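Local structure of acyl-coenzyme A oxidase acox-1.2 (Caenorhabditis elegans, 5K3J) at residues P120-Q125 with Y197-A202; Y211-F216 with I284-M289. The protein catalyses the FAD-dependent first step of peroxisomal beta-oxidation, desaturating the CoA-bound side chains of ascaroside pheromones. All coordinates share one frame; numbering follows the deposited sequence.

Contacts 1 and 2 lie with their centres about 8 Å apart, on the border between helical and beta parts of the chain where this oxidase holds flavin and thioester. In contact 1 helix 112-125 rests on strand 197-205; in contact 2 the next strand of the same sheet, 210-219, meets the turn that opens helix 287-315. Two probable hydrogen bonds join them: Gln125 NE2 to Ile284 O, 2.5 Å, from segment 120-125 to that turn, and His214 N to Ala202 O, 2.9 Å, between the strands. Contact 2 reaches the ascaroside-CoA directly, whereas in contact 1 the side chain of Thr121 stays about 9 Å from that ligand and the side chain of Leu199 about 9 Å from FAD.

Contact 1: P120-Q125 with Y197-A202; sequences PTLQSQ and YALVVA
Leu199 brings one methyl group, CD1, to both helix residues that take part, Thr121 and Leu122. The apolar touches come first: CD1 lies 3.7 Å from Thr121 CG2 and 3.9 Å from Thr121 CB, the two side chains sliding past one another in opposite directions, while Leu122 slants across the same methyl with its branch point, CG, 4.1 Å from CD1. Thr121 can offer carbon here because its CG2 stands anti to the backbone N, with OG1 beside that N (chi1 -73°).

The polar groups of both segments find partners elsewhere than across this contact. Thr121 OG1 is hydrogen-bonded to Leu117 O one turn back in the helix, and Ser124 OG donates to Pro120 O at 3.0 Å, in the carbonyl plane on a lone pair; that oxygen also takes the backbone N-H of Ser124. Through its backbone Leu199 is bonded to Cys146, just before strand 147-148, and to Ala148 within it; Leu264, in a loop, touches Leu199.

No hydrogen bond crosses between 120-125 and 197-202, and Tyr147 is a further neighbour of Thr121. The two segments meet through buried methyl and methine carbons, a hold of shape rather than of charge or bond direction.

Contact 2: Y211-F216 with I284-M289; sequences YGPHFF and IGYSGM. With 6QA (~{S}-[2-[3-[[(2~{R})-4-[[[(2~{R},3~{S},4~{R},5~{R})-5-(6-aminopurin-9-yl)-4-oxidanyl-3-phosphonooxy-oxolan-2-yl]methoxy-oxidanyl-phosphoryl]oxy-oxidanyl-phosphoryl]oxy-3,3-dimethyl-2-oxidanyl-butanoyl]amino]propanoylamino]ethyl] 5-[(2~{R},3~{R},5~{R},6~{S})-6-methyl-3,5-bis(oxidanyl)oxan-2-yl]oxypentanethioate), chain E.
Tyr286 and Pro213 meet where a ligand-binding turn passes a beta strand. The tyrosine CB, 4.2 Å from the adenine amino nitrogen N45 of 6QA, starts out away from the strand; with CG anti to the carbonyl carbon (chi1 -60°), the ring extends beside the CoA. CD2 passes the adenine nitrogen N38, and CE2 comes within 3.7 Å of C24, next to the diphosphate. CZ, like CE2, comes up to the phosphate oxygen O55, which CZ approaches to 3.3 Å. At the tip, OH donates to O55, at the ring edge and in its plane, though the modelled 2.4 Å from OH to O55 is improbably short. The same OH has Pro213 CG at 4.1 Å. One residue earlier, Gly285 O sits at the edge of the Phe215 ring, 3.2 Å from CE2.

Further into the pocket, Met289 bends along the pantetheine, CG 3.6 Å from C11 and CE 4.0 Å from C16; with an alanine here, the ligand arm would probably lose this lining and be freer to shift.

Tyr286 is the N-cap of helix 287-315. Beside strand 210-219 in the sheet runs 197-205, whose Val201 touches Pro213 and Phe215, and Thr121 of helix 112-125 packs on Phe215.

Contact 1: P120-Q125 with Y197-A202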
ATOM      1  N   PRO A 120      29.689   4.621  -3.030  1.00 33.29           N
ATOM      2  CA  PRO A 120      29.770   5.667  -2.002  1.00 33.94           C
ATOM      3  C   PRO A 120      30.463   5.239  -0.705  1.00 37.90           C
ATOM      4  O   PRO A 120      30.947   6.111   0.015  1.00 39.51           O
ATOM      5  CB  PRO A 120      28.301   6.003  -1.735  1.00 32.72           C
ATOM      6  CG  PRO A 120      27.610   5.661  -2.994  1.00 32.05           C
ATOM      7  CD  PRO A 120      28.300   4.435  -3.489  1.00 32.61           C
ATOM      8  N   THR A 121      30.504   3.942  -0.408  1.00 46.44           N
ATOM      9  CA  THR A 121      31.173   3.469   0.803  1.00 49.89           C
ATOM     10  C   THR A 121      32.682   3.443   0.596  1.00 49.73           C
ATOM     11  O   THR A 121      33.447   3.765   1.505  1.00 52.98           O
ATOM     12  CB  THR A 121      30.678   2.062   1.229  1.00 52.93           C
ATOM     13  OG1 THR A 121      29.361   2.167   1.785  1.00 54.36           O
ATOM     14  CG2 THR A 121      31.600   1.450   2.278  1.00 55.16           C
ATOM     15  N   LEU A 122      33.111   3.072  -0.607  1.00 33.34           N
ATOM     16  CA  LEU A 122      34.529   3.106  -0.944  1.00 34.31           C
ATOM     17  C   LEU A 122      35.045   4.538  -0.876  1.00 36.30           C
ATOM     18  O   LEU A 122      36.161   4.786  -0.420  1.00 36.50           O
ATOM     19  CB  LEU A 122      34.778   2.524  -2.335  1.00 33.35           C
ATOM     20  CG  LEU A 122      34.668   1.007  -2.483  1.00 32.47           C
ATOM     21  CD1 LEU A 122      34.726   0.618  -3.954  1.00 33.29           C
ATOM     22  CD2 LEU A 122      35.762   0.304  -1.689  1.00 31.10           C
ATOM     23  N   GLN A 123      34.216   5.476  -1.322  1.00 47.04           N
ATOM     24  CA  GLN A 123      34.570   6.889  -1.321  1.00 46.09           C
ATOM     25  C   GLN A 123      34.773   7.424   0.090  1.00 46.33           C
ATOM     26  O   GLN A 123      35.691   8.208   0.339  1.00 42.14           O
ATOM     27  CB  GLN A 123      33.490   7.706  -2.032  1.00 48.64           C
ATOM     28  CG  GLN A 123      33.444   7.486  -3.531  1.00 55.01           C
ATOM     29  CD  GLN A 123      32.247   8.149  -4.183  1.00 59.40           C
ATOM     30  OE1 GLN A 123      31.143   8.139  -3.640  1.00 58.03           O
ATOM     31  NE2 GLN A 123      32.464   8.730  -5.353  1.00 59.87           N
ATOM     32  N   SER A 124      33.924   6.987   1.014  1.00 42.93           N
ATOM     33  CA  SER A 124      33.913   7.547   2.360  1.00 41.95           C
ATOM     34  C   SER A 124      34.689   6.714   3.382  1.00 41.95           C
ATOM     35  O   SER A 124      34.984   7.197   4.477  1.00 45.80           O
ATOM     36  CB  SER A 124      32.471   7.719   2.845  1.00 43.61           C
ATOM     37  OG  SER A 124      31.775   6.482   2.840  1.00 43.65           O
ATOM     38  N   GLN A 125      35.027   5.472   3.041  1.00 38.86           N
ATOM     39  CA  GLN A 125      35.585   4.561   4.042  1.00 35.46           C
ATOM     40  C   GLN A 125      36.862   3.825   3.619  1.00 34.77           C
ATOM     41  O   GLN A 125      37.487   3.157   4.443  1.00 35.00           O
ATOM     42  CB  GLN A 125      34.524   3.530   4.447  1.00 37.80           C
ATOM     43  CG  GLN A 125      33.173   4.118   4.847  1.00 37.35           C
ATOM     44  CD  GLN A 125      33.197   4.803   6.200  1.00 40.85           C
ATOM     45  OE1 GLN A 125      34.101   4.580   7.006  1.00 42.87           O
ATOM     46  NE2 GLN A 125      32.197   5.639   6.460  1.00 47.06           N
ATOM     47  N   TYR A 197      32.011  -8.817  -6.280  1.00 26.69           N
ATOM     48  CA  TYR A 197      32.611  -8.228  -5.093  1.00 27.86           C
ATOM     49  C   TYR A 197      31.528  -7.738  -4.141  1.00 28.12           C
ATOM     50  O   TYR A 197      30.464  -7.300  -4.570  1.00 31.56           O
ATOM     51  CB  TYR A 197      33.541  -7.077  -5.466  1.00 30.02           C
ATOM     52  CG  TYR A 197      34.886  -7.517  -5.995  1.00 32.36           C
ATOM     53  CD1 TYR A 197      35.023  -7.966  -7.302  1.00 34.41           C
ATOM     54  CD2 TYR A 197      36.020  -7.482  -5.190  1.00 35.28           C
ATOM     55  CE1 TYR A 197      36.246  -8.369  -7.793  1.00 39.00           C
ATOM     56  CE2 TYR A 197      37.251  -7.887  -5.675  1.00 39.58           C
ATOM     57  CZ  TYR A 197      37.355  -8.329  -6.979  1.00 41.65           C
ATOM     58  OH  TYR A 197      38.570  -8.733  -7.482  1.00 41.41           O
ATOM     59  N   ALA A 198      31.800  -7.825  -2.846  1.00 25.70           N
ATOM     60  CA  ALA A 198      30.868  -7.354  -1.832  1.00 25.02           C
ATOM     61  C   ALA A 198      31.591  -6.673  -0.677  1.00 24.42           C
ATOM     62  O   ALA A 198      32.636  -7.140  -0.224  1.00 24.15           O
ATOM     63  CB  ALA A 198      30.032  -8.509  -1.317  1.00 24.63           C
ATOM     64  N   LEU A 199      31.033  -5.566  -0.203  1.00 25.56           N
ATOM     65  CA  LEU A 199      31.532  -4.938   1.011  1.00 28.60           C
ATOM     66  C   LEU A 199      30.779  -5.533   2.191  1.00 28.70           C
ATOM     67  O   LEU A 199      29.643  -5.149   2.470  1.00 28.24           O
ATOM     68  CB  LEU A 199      31.371  -3.417   0.954  1.00 31.31           C
ATOM     69  CG  LEU A 199      32.473  -2.691   0.177  1.00 34.38           C
ATOM     70  CD1 LEU A 199      32.077  -1.263  -0.170  1.00 35.11           C
ATOM     71  CD2 LEU A 199      33.748  -2.705   0.996  1.00 35.13           C
ATOM     72  N   VAL A 200      31.412  -6.487   2.865  1.00 27.29           N
ATOM     73  CA  VAL A 200      30.766  -7.252   3.926  1.00 25.73           C
ATOM     74  C   VAL A 200      31.007  -6.672   5.312  1.00 25.21           C
ATOM     75  O   VAL A 200      32.149  -6.540   5.755  1.00 29.75           O
ATOM     76  CB  VAL A 200      31.244  -8.710   3.917  1.00 26.73           C
ATOM     77  CG1 VAL A 200      30.645  -9.476   5.087  1.00 25.66           C
ATOM     78  CG2 VAL A 200      30.876  -9.362   2.605  1.00 27.86           C
ATOM     79  N   VAL A 201      29.915  -6.336   5.990  1.00 18.93           N
ATOM     80  CA  VAL A 201      29.977  -5.785   7.337  1.00 18.56           C
ATOM     81  C   VAL A 201      30.066  -6.903   8.366  1.00 21.85           C
ATOM     82  O   VAL A 201      29.192  -7.769   8.435  1.00 18.44           O
ATOM     83  CB  VAL A 201      28.751  -4.909   7.647  1.00 19.49           C
ATOM     84  CG1 VAL A 201      28.842  -4.355   9.059  1.00 22.03           C
ATOM     85  CG2 VAL A 201      28.625  -3.784   6.625  1.00 19.03           C
ATOM     86  N   ALA A 202      31.125  -6.884   9.168  1.00 33.32           N
ATOM     87  CA  ALA A 202      31.342  -7.944  10.146  1.00 33.23           C
ATOM     88  C   ALA A 202      31.880  -7.409  11.465  1.00 36.01           C
ATOM     89  O   ALA A 202      32.514  -6.359  11.511  1.00 39.95           O
ATOM     90  CB  ALA A 202      32.288  -8.993   9.586  1.00 32.39           C
TER

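Contact 2: Y211-F216 with I284-M289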
ATOM      1  N   TYR A 211      35.445  -5.077  18.609  1.00 56.38           N
ATOM      2  CA  TYR A 211      35.590  -3.683  18.216  1.00 58.83           C
ATOM      3  C   TYR A 211      34.408  -3.114  17.441  1.00 62.59           C
ATOM      4  O   TYR A 211      34.471  -1.986  16.966  1.00 66.70           O
ATOM      5  CB  TYR A 211      36.884  -3.525  17.398  1.00 61.51           C
ATOM      6  CG  TYR A 211      38.128  -3.700  18.223  1.00 59.38           C
ATOM      7  CD1 TYR A 211      38.555  -2.693  19.074  1.00 58.21           C
ATOM      8  CD2 TYR A 211      38.868  -4.870  18.161  1.00 58.27           C
ATOM      9  CE1 TYR A 211      39.696  -2.843  19.840  1.00 59.94           C
ATOM     10  CE2 TYR A 211      40.014  -5.031  18.921  1.00 63.05           C
ATOM     11  CZ  TYR A 211      40.421  -4.015  19.758  1.00 66.02           C
ATOM     12  OH  TYR A 211      41.559  -4.173  20.515  1.00 68.74           O
ATOM     13  N   GLY A 212      33.347  -3.896  17.302  1.00 49.31           N
ATOM     14  CA  GLY A 212      32.177  -3.435  16.585  1.00 42.82           C
ATOM     15  C   GLY A 212      32.222  -3.779  15.108  1.00 40.00           C
ATOM     16  O   GLY A 212      33.185  -4.380  14.638  1.00 44.61           O
ATOM     17  N   PRO A 213      31.174  -3.400  14.363  1.00 33.21           N
ATOM     18  CA  PRO A 213      31.068  -3.713  12.931  1.00 29.21           C
ATOM     19  C   PRO A 213      32.028  -2.894  12.062  1.00 28.98           C
ATOM     20  O   PRO A 213      32.172  -1.690  12.283  1.00 29.26           O
ATOM     21  CB  PRO A 213      29.615  -3.367  12.615  1.00 30.69           C
ATOM     22  CG  PRO A 213      29.261  -2.319  13.616  1.00 29.86           C
ATOM     23  CD  PRO A 213      29.976  -2.707  14.867  1.00 29.46           C
ATOM     24  N   HIS A 214      32.672  -3.539  11.091  1.00 30.66           N
ATOM     25  CA  HIS A 214      33.598  -2.861  10.185  1.00 28.88           C
ATOM     26  C   HIS A 214      33.378  -3.303   8.738  1.00 29.19           C
ATOM     27  O   HIS A 214      32.597  -4.214   8.480  1.00 30.77           O
ATOM     28  CB  HIS A 214      35.044  -3.128  10.603  1.00 33.09           C
ATOM     29  CG  HIS A 214      35.471  -2.373  11.823  1.00 35.53           C
ATOM     30  ND1 HIS A 214      34.880  -2.553  13.055  1.00 36.48           N
ATOM     31  CD2 HIS A 214      36.428  -1.431  11.998  1.00 34.99           C
ATOM     32  CE1 HIS A 214      35.454  -1.753  13.937  1.00 33.93           C
ATOM     33  NE2 HIS A 214      36.398  -1.063  13.321  1.00 35.26           N
ATOM     34  N   PHE A 215      34.066  -2.660   7.798  1.00 34.97           N
ATOM     35  CA  PHE A 215      33.887  -2.968   6.380  1.00 34.21           C
ATOM     36  C   PHE A 215      35.049  -3.780   5.812  1.00 32.06           C
ATOM     37  O   PHE A 215      36.210  -3.412   5.965  1.00 31.34           O
ATOM     38  CB  PHE A 215      33.705  -1.682   5.575  1.00 32.81           C
ATOM     39  CG  PHE A 215      32.386  -1.013   5.803  1.00 32.43           C
ATOM     40  CD1 PHE A 215      31.261  -1.406   5.096  1.00 31.91           C
ATOM     41  CD2 PHE A 215      32.270   0.011   6.728  1.00 32.93           C
ATOM     42  CE1 PHE A 215      30.045  -0.788   5.310  1.00 31.83           C
ATOM     43  CE2 PHE A 215      31.062   0.630   6.946  1.00 32.30           C
ATOM     44  CZ  PHE A 215      29.943   0.228   6.232  1.00 30.50           C
ATOM     45  N   PHE A 216      34.718  -4.888   5.157  1.00 21.87           N
ATOM     46  CA  PHE A 216      35.718  -5.750   4.541  1.00 21.33           C
ATOM     47  C   PHE A 216      35.362  -6.014   3.084  1.00 21.40           C
ATOM     48  O   PHE A 216      34.281  -6.520   2.782  1.00 21.65           O
ATOM     49  CB  PHE A 216      35.847  -7.080   5.296  1.00 22.57           C
ATOM     50  CG  PHE A 216      36.167  -6.924   6.747  1.00 20.89           C
ATOM     51  CD1 PHE A 216      35.166  -6.641   7.656  1.00 22.75           C
ATOM     52  CD2 PHE A 216      37.464  -7.074   7.204  1.00 20.04           C
ATOM     53  CE1 PHE A 216      35.451  -6.497   8.985  1.00 24.12           C
ATOM     54  CE2 PHE A 216      37.755  -6.933   8.538  1.00 20.19           C
ATOM     55  CZ  PHE A 216      36.750  -6.639   9.429  1.00 21.72           C
ATOM     56  N   ILE A 284      31.606   6.770  12.212  1.00 91.12           N
ATOM     57  CA  ILE A 284      31.988   7.307  10.913  1.00 88.90           C
ATOM     58  C   ILE A 284      31.647   6.328   9.796  1.00 85.72           C
ATOM     59  O   ILE A 284      31.561   6.707   8.628  1.00 79.97           O
ATOM     60  CB  ILE A 284      33.496   7.648  10.855  1.00 89.56           C
ATOM     61  CG1 ILE A 284      34.322   6.625  11.649  1.00 90.15           C
ATOM     62  CG2 ILE A 284      33.738   9.053  11.388  1.00 89.90           C
ATOM     63  CD1 ILE A 284      34.678   5.356  10.882  1.00 89.93           C
ATOM     64  N   GLY A 285      31.440   5.069  10.164  1.00 57.69           N
ATOM     65  CA  GLY A 285      31.242   4.011   9.192  1.00 56.31           C
ATOM     66  C   GLY A 285      29.841   3.958   8.620  1.00 52.45           C
ATOM     67  O   GLY A 285      29.626   3.410   7.539  1.00 43.11           O
ATOM     68  N   TYR A 286      28.882   4.533   9.339  1.00 72.32           N
ATOM     69  CA  TYR A 286      27.493   4.518   8.891  1.00 75.56           C
ATOM     70  C   TYR A 286      27.245   5.592   7.831  1.00 66.97           C
ATOM     71  O   TYR A 286      26.099   5.870   7.481  1.00 63.03           O
ATOM     72  CB  TYR A 286      26.526   4.727  10.066  1.00 81.46           C
ATOM     73  CG  TYR A 286      26.588   3.690  11.174  1.00 92.99           C
ATOM     74  CD1 TYR A 286      27.378   2.551  11.058  1.00 98.84           C
ATOM     75  CD2 TYR A 286      25.844   3.853  12.339  1.00 93.38           C
ATOM     76  CE1 TYR A 286      27.434   1.612  12.074  1.00 95.20           C
ATOM     77  CE2 TYR A 286      25.890   2.917  13.357  1.00 93.08           C
ATOM     78  CZ  TYR A 286      26.686   1.800  13.221  1.00 97.53           C
ATOM     79  OH  TYR A 286      26.729   0.874  14.237  1.00 96.74           O
ATOM     80  N   SER A 287      28.322   6.187   7.326  1.00 53.19           N
ATOM     81  CA  SER A 287      28.226   7.308   6.397  1.00 59.77           C
ATOM     82  C   SER A 287      27.460   6.974   5.122  1.00 60.36           C
ATOM     83  O   SER A 287      26.786   7.834   4.557  1.00 57.47           O
ATOM     84  CB  SER A 287      29.622   7.808   6.028  1.00 61.85           C
ATOM     85  OG  SER A 287      29.542   8.840   5.061  1.00 64.15           O
ATOM     86  N   GLY A 288      27.578   5.733   4.664  1.00 97.84           N
ATOM     87  CA  GLY A 288      26.891   5.302   3.461  1.00 97.58           C
ATOM     88  C   GLY A 288      25.388   5.342   3.641  1.00 99.94           C
ATOM     89  O   GLY A 288      24.645   5.693   2.723  1.00107.64           O
ATOM     90  N   MET A 289      24.942   4.988   4.841  1.00 53.75           N
ATOM     91  CA  MET A 289      23.523   4.988   5.171  1.00 53.15           C
ATOM     92  C   MET A 289      22.932   6.393   5.151  1.00 49.60           C
ATOM     93  O   MET A 289      21.825   6.599   4.656  1.00 44.67           O
ATOM     94  CB  MET A 289      23.302   4.353   6.542  1.00 58.69           C
ATOM     95  CG  MET A 289      22.833   2.912   6.492  1.00 65.44           C
ATOM     96  SD  MET A 289      23.488   1.943   7.864  1.00 74.39           S
ATOM     97  CE  MET A 289      23.241   3.070   9.235  1.00 79.81           C
TER
HETATM   98  P26 6QA E 703      23.919   0.948  16.848  1.00 90.58           P
HETATM   99  P29 6QA E 703      24.733   2.222  19.460  1.00 86.58           P
HETATM  100  P50 6QA E 703      22.144   8.280  21.874  1.00112.46           P
HETATM  101  O01 6QA E 703      15.969   3.958  -3.067  1.00 50.87           O
HETATM  102  C02 6QA E 703      17.356   3.725  -2.735  1.00 45.64           C
HETATM  103  C03 6QA E 703      17.396   2.206  -2.503  1.00 45.10           C
HETATM  104  O04 6QA E 703      18.543   1.819  -1.899  1.00 44.72           O
HETATM  105  C05 6QA E 703      18.606   2.026  -0.524  1.00 47.76           C
HETATM  106  C06 6QA E 703      18.832   0.646   0.155  1.00 47.56           C
HETATM  107  C07 6QA E 703      19.668   0.886   1.434  1.00 48.76           C
HETATM  108  C08 6QA E 703      20.402  -0.405   1.790  1.00 49.84           C
HETATM  109  C09 6QA E 703      20.043  -0.862   3.142  1.00 49.74           C
HETATM  110  S10 6QA E 703      21.520  -1.219   4.226  1.00 51.99           S
HETATM  111  C11 6QA E 703      21.472  -0.386   5.836  1.00 46.57           C
HETATM  112  C12 6QA E 703      20.135   0.152   6.257  1.00 43.07           C
HETATM  113  N13 6QA E 703      19.885  -0.302   7.573  1.00 45.35           N
HETATM  114  C14 6QA E 703      19.765   0.622   8.683  1.00 49.09           C
HETATM  115  C15 6QA E 703      19.471   0.084  10.128  1.00 54.71           C
HETATM  116  C16 6QA E 703      20.632   0.574  11.058  1.00 59.95           C
HETATM  117  N17 6QA E 703      20.117   1.123  12.327  1.00 65.17           N
HETATM  118  C18 6QA E 703      21.022   1.133  13.484  1.00 73.70           C
HETATM  119  C19 6QA E 703      20.521   1.697  14.811  1.00 80.37           C
HETATM  120  O20 6QA E 703      19.143   1.973  14.707  1.00 82.15           O
HETATM  121  C21 6QA E 703      21.277   2.999  15.202  1.00 83.77           C
HETATM  122  C22 6QA E 703      20.725   3.315  16.660  1.00 85.34           C
HETATM  123  C23 6QA E 703      20.966   4.110  14.146  1.00 78.42           C
HETATM  124  C24 6QA E 703      22.795   2.878  15.296  1.00 86.07           C
HETATM  125  O25 6QA E 703      23.225   2.441  16.601  1.00 84.07           O
HETATM  126  O27 6QA E 703      22.969  -0.215  16.525  1.00 84.95           O
HETATM  127  O28 6QA E 703      24.361   0.915  18.496  1.00 95.15           O
HETATM  128  O30 6QA E 703      26.239   2.162  19.736  1.00 79.34           O
HETATM  129  O31 6QA E 703      24.258   3.637  18.687  1.00 91.89           O
HETATM  130  C32 6QA E 703      23.399   4.539  19.275  1.00 89.34           C
HETATM  131  C33 6QA E 703      24.275   5.769  19.759  1.00 92.10           C
HETATM  132  O34 6QA E 703      25.143   6.087  18.876  1.00 92.25           O
HETATM  133  C35 6QA E 703      24.803   7.560  18.275  1.00 88.92           C
HETATM  134  N36 6QA E 703      24.708   7.458  16.810  1.00 85.42           N
HETATM  135  C37 6QA E 703      24.073   6.500  16.128  1.00 89.93           C
HETATM  136  N38 6QA E 703      24.185   6.691  14.813  1.00 81.66           N
HETATM  137  C39 6QA E 703      24.930   7.818  14.623  1.00 81.50           C
HETATM  138  C40 6QA E 703      25.272   8.306  15.885  1.00 84.99           C
HETATM  139  N41 6QA E 703      26.027   9.434  15.978  1.00 86.01           N
HETATM  140  C42 6QA E 703      26.425  10.063  14.872  1.00 85.72           C
HETATM  141  N43 6QA E 703      26.119   9.619  13.636  1.00 81.54           N
HETATM  142  C44 6QA E 703      25.386   8.517  13.469  1.00 81.58           C
HETATM  143  N45 6QA E 703      25.053   8.034  12.124  1.00 77.48           N
HETATM  144  C46 6QA E 703      23.700   7.970  18.821  1.00 91.30           C
HETATM  145  O47 6QA E 703      23.889   9.330  19.424  1.00 96.43           O
HETATM  146  C48 6QA E 703      23.337   6.978  19.923  1.00 96.39           C
HETATM  147  O49 6QA E 703      23.491   7.534  21.187  1.00100.31           O
HETATM  148  O51 6QA E 703      21.740   7.516  23.100  1.00 94.74           O
HETATM  149  O52 6QA E 703      20.985   8.303  20.864  1.00101.91           O
HETATM  150  O53 6QA E 703      22.483   9.705  22.218  1.00 99.62           O
HETATM  151  O54 6QA E 703      23.978   2.107  20.761  1.00 84.32           O
HETATM  152  O55 6QA E 703      25.173   0.815  16.005  1.00 93.63           O
HETATM  153  O56 6QA E 703      22.128   0.688  13.385  1.00 68.79           O
HETATM  154  O57 6QA E 703      19.891   1.791   8.531  1.00 52.24           O
HETATM  155  O58 6QA E 703      18.855  -0.983   3.415  1.00 46.08           O
HETATM  156  O59 6QA E 703      17.301   1.481  -3.760  1.00 41.16           O
HETATM  157  C60 6QA E 703      18.324   1.858  -4.689  1.00 40.44           C
HETATM  158  C61 6QA E 703      18.092   0.933  -5.862  1.00 39.77           C
HETATM  159  C62 6QA E 703      18.237   3.372  -5.019  1.00 44.63           C
HETATM  160  C63 6QA E 703      18.251   4.203  -3.807  1.00 44.83           C
HETATM  161  O64 6QA E 703      19.394   3.749  -5.846  1.00 49.78           O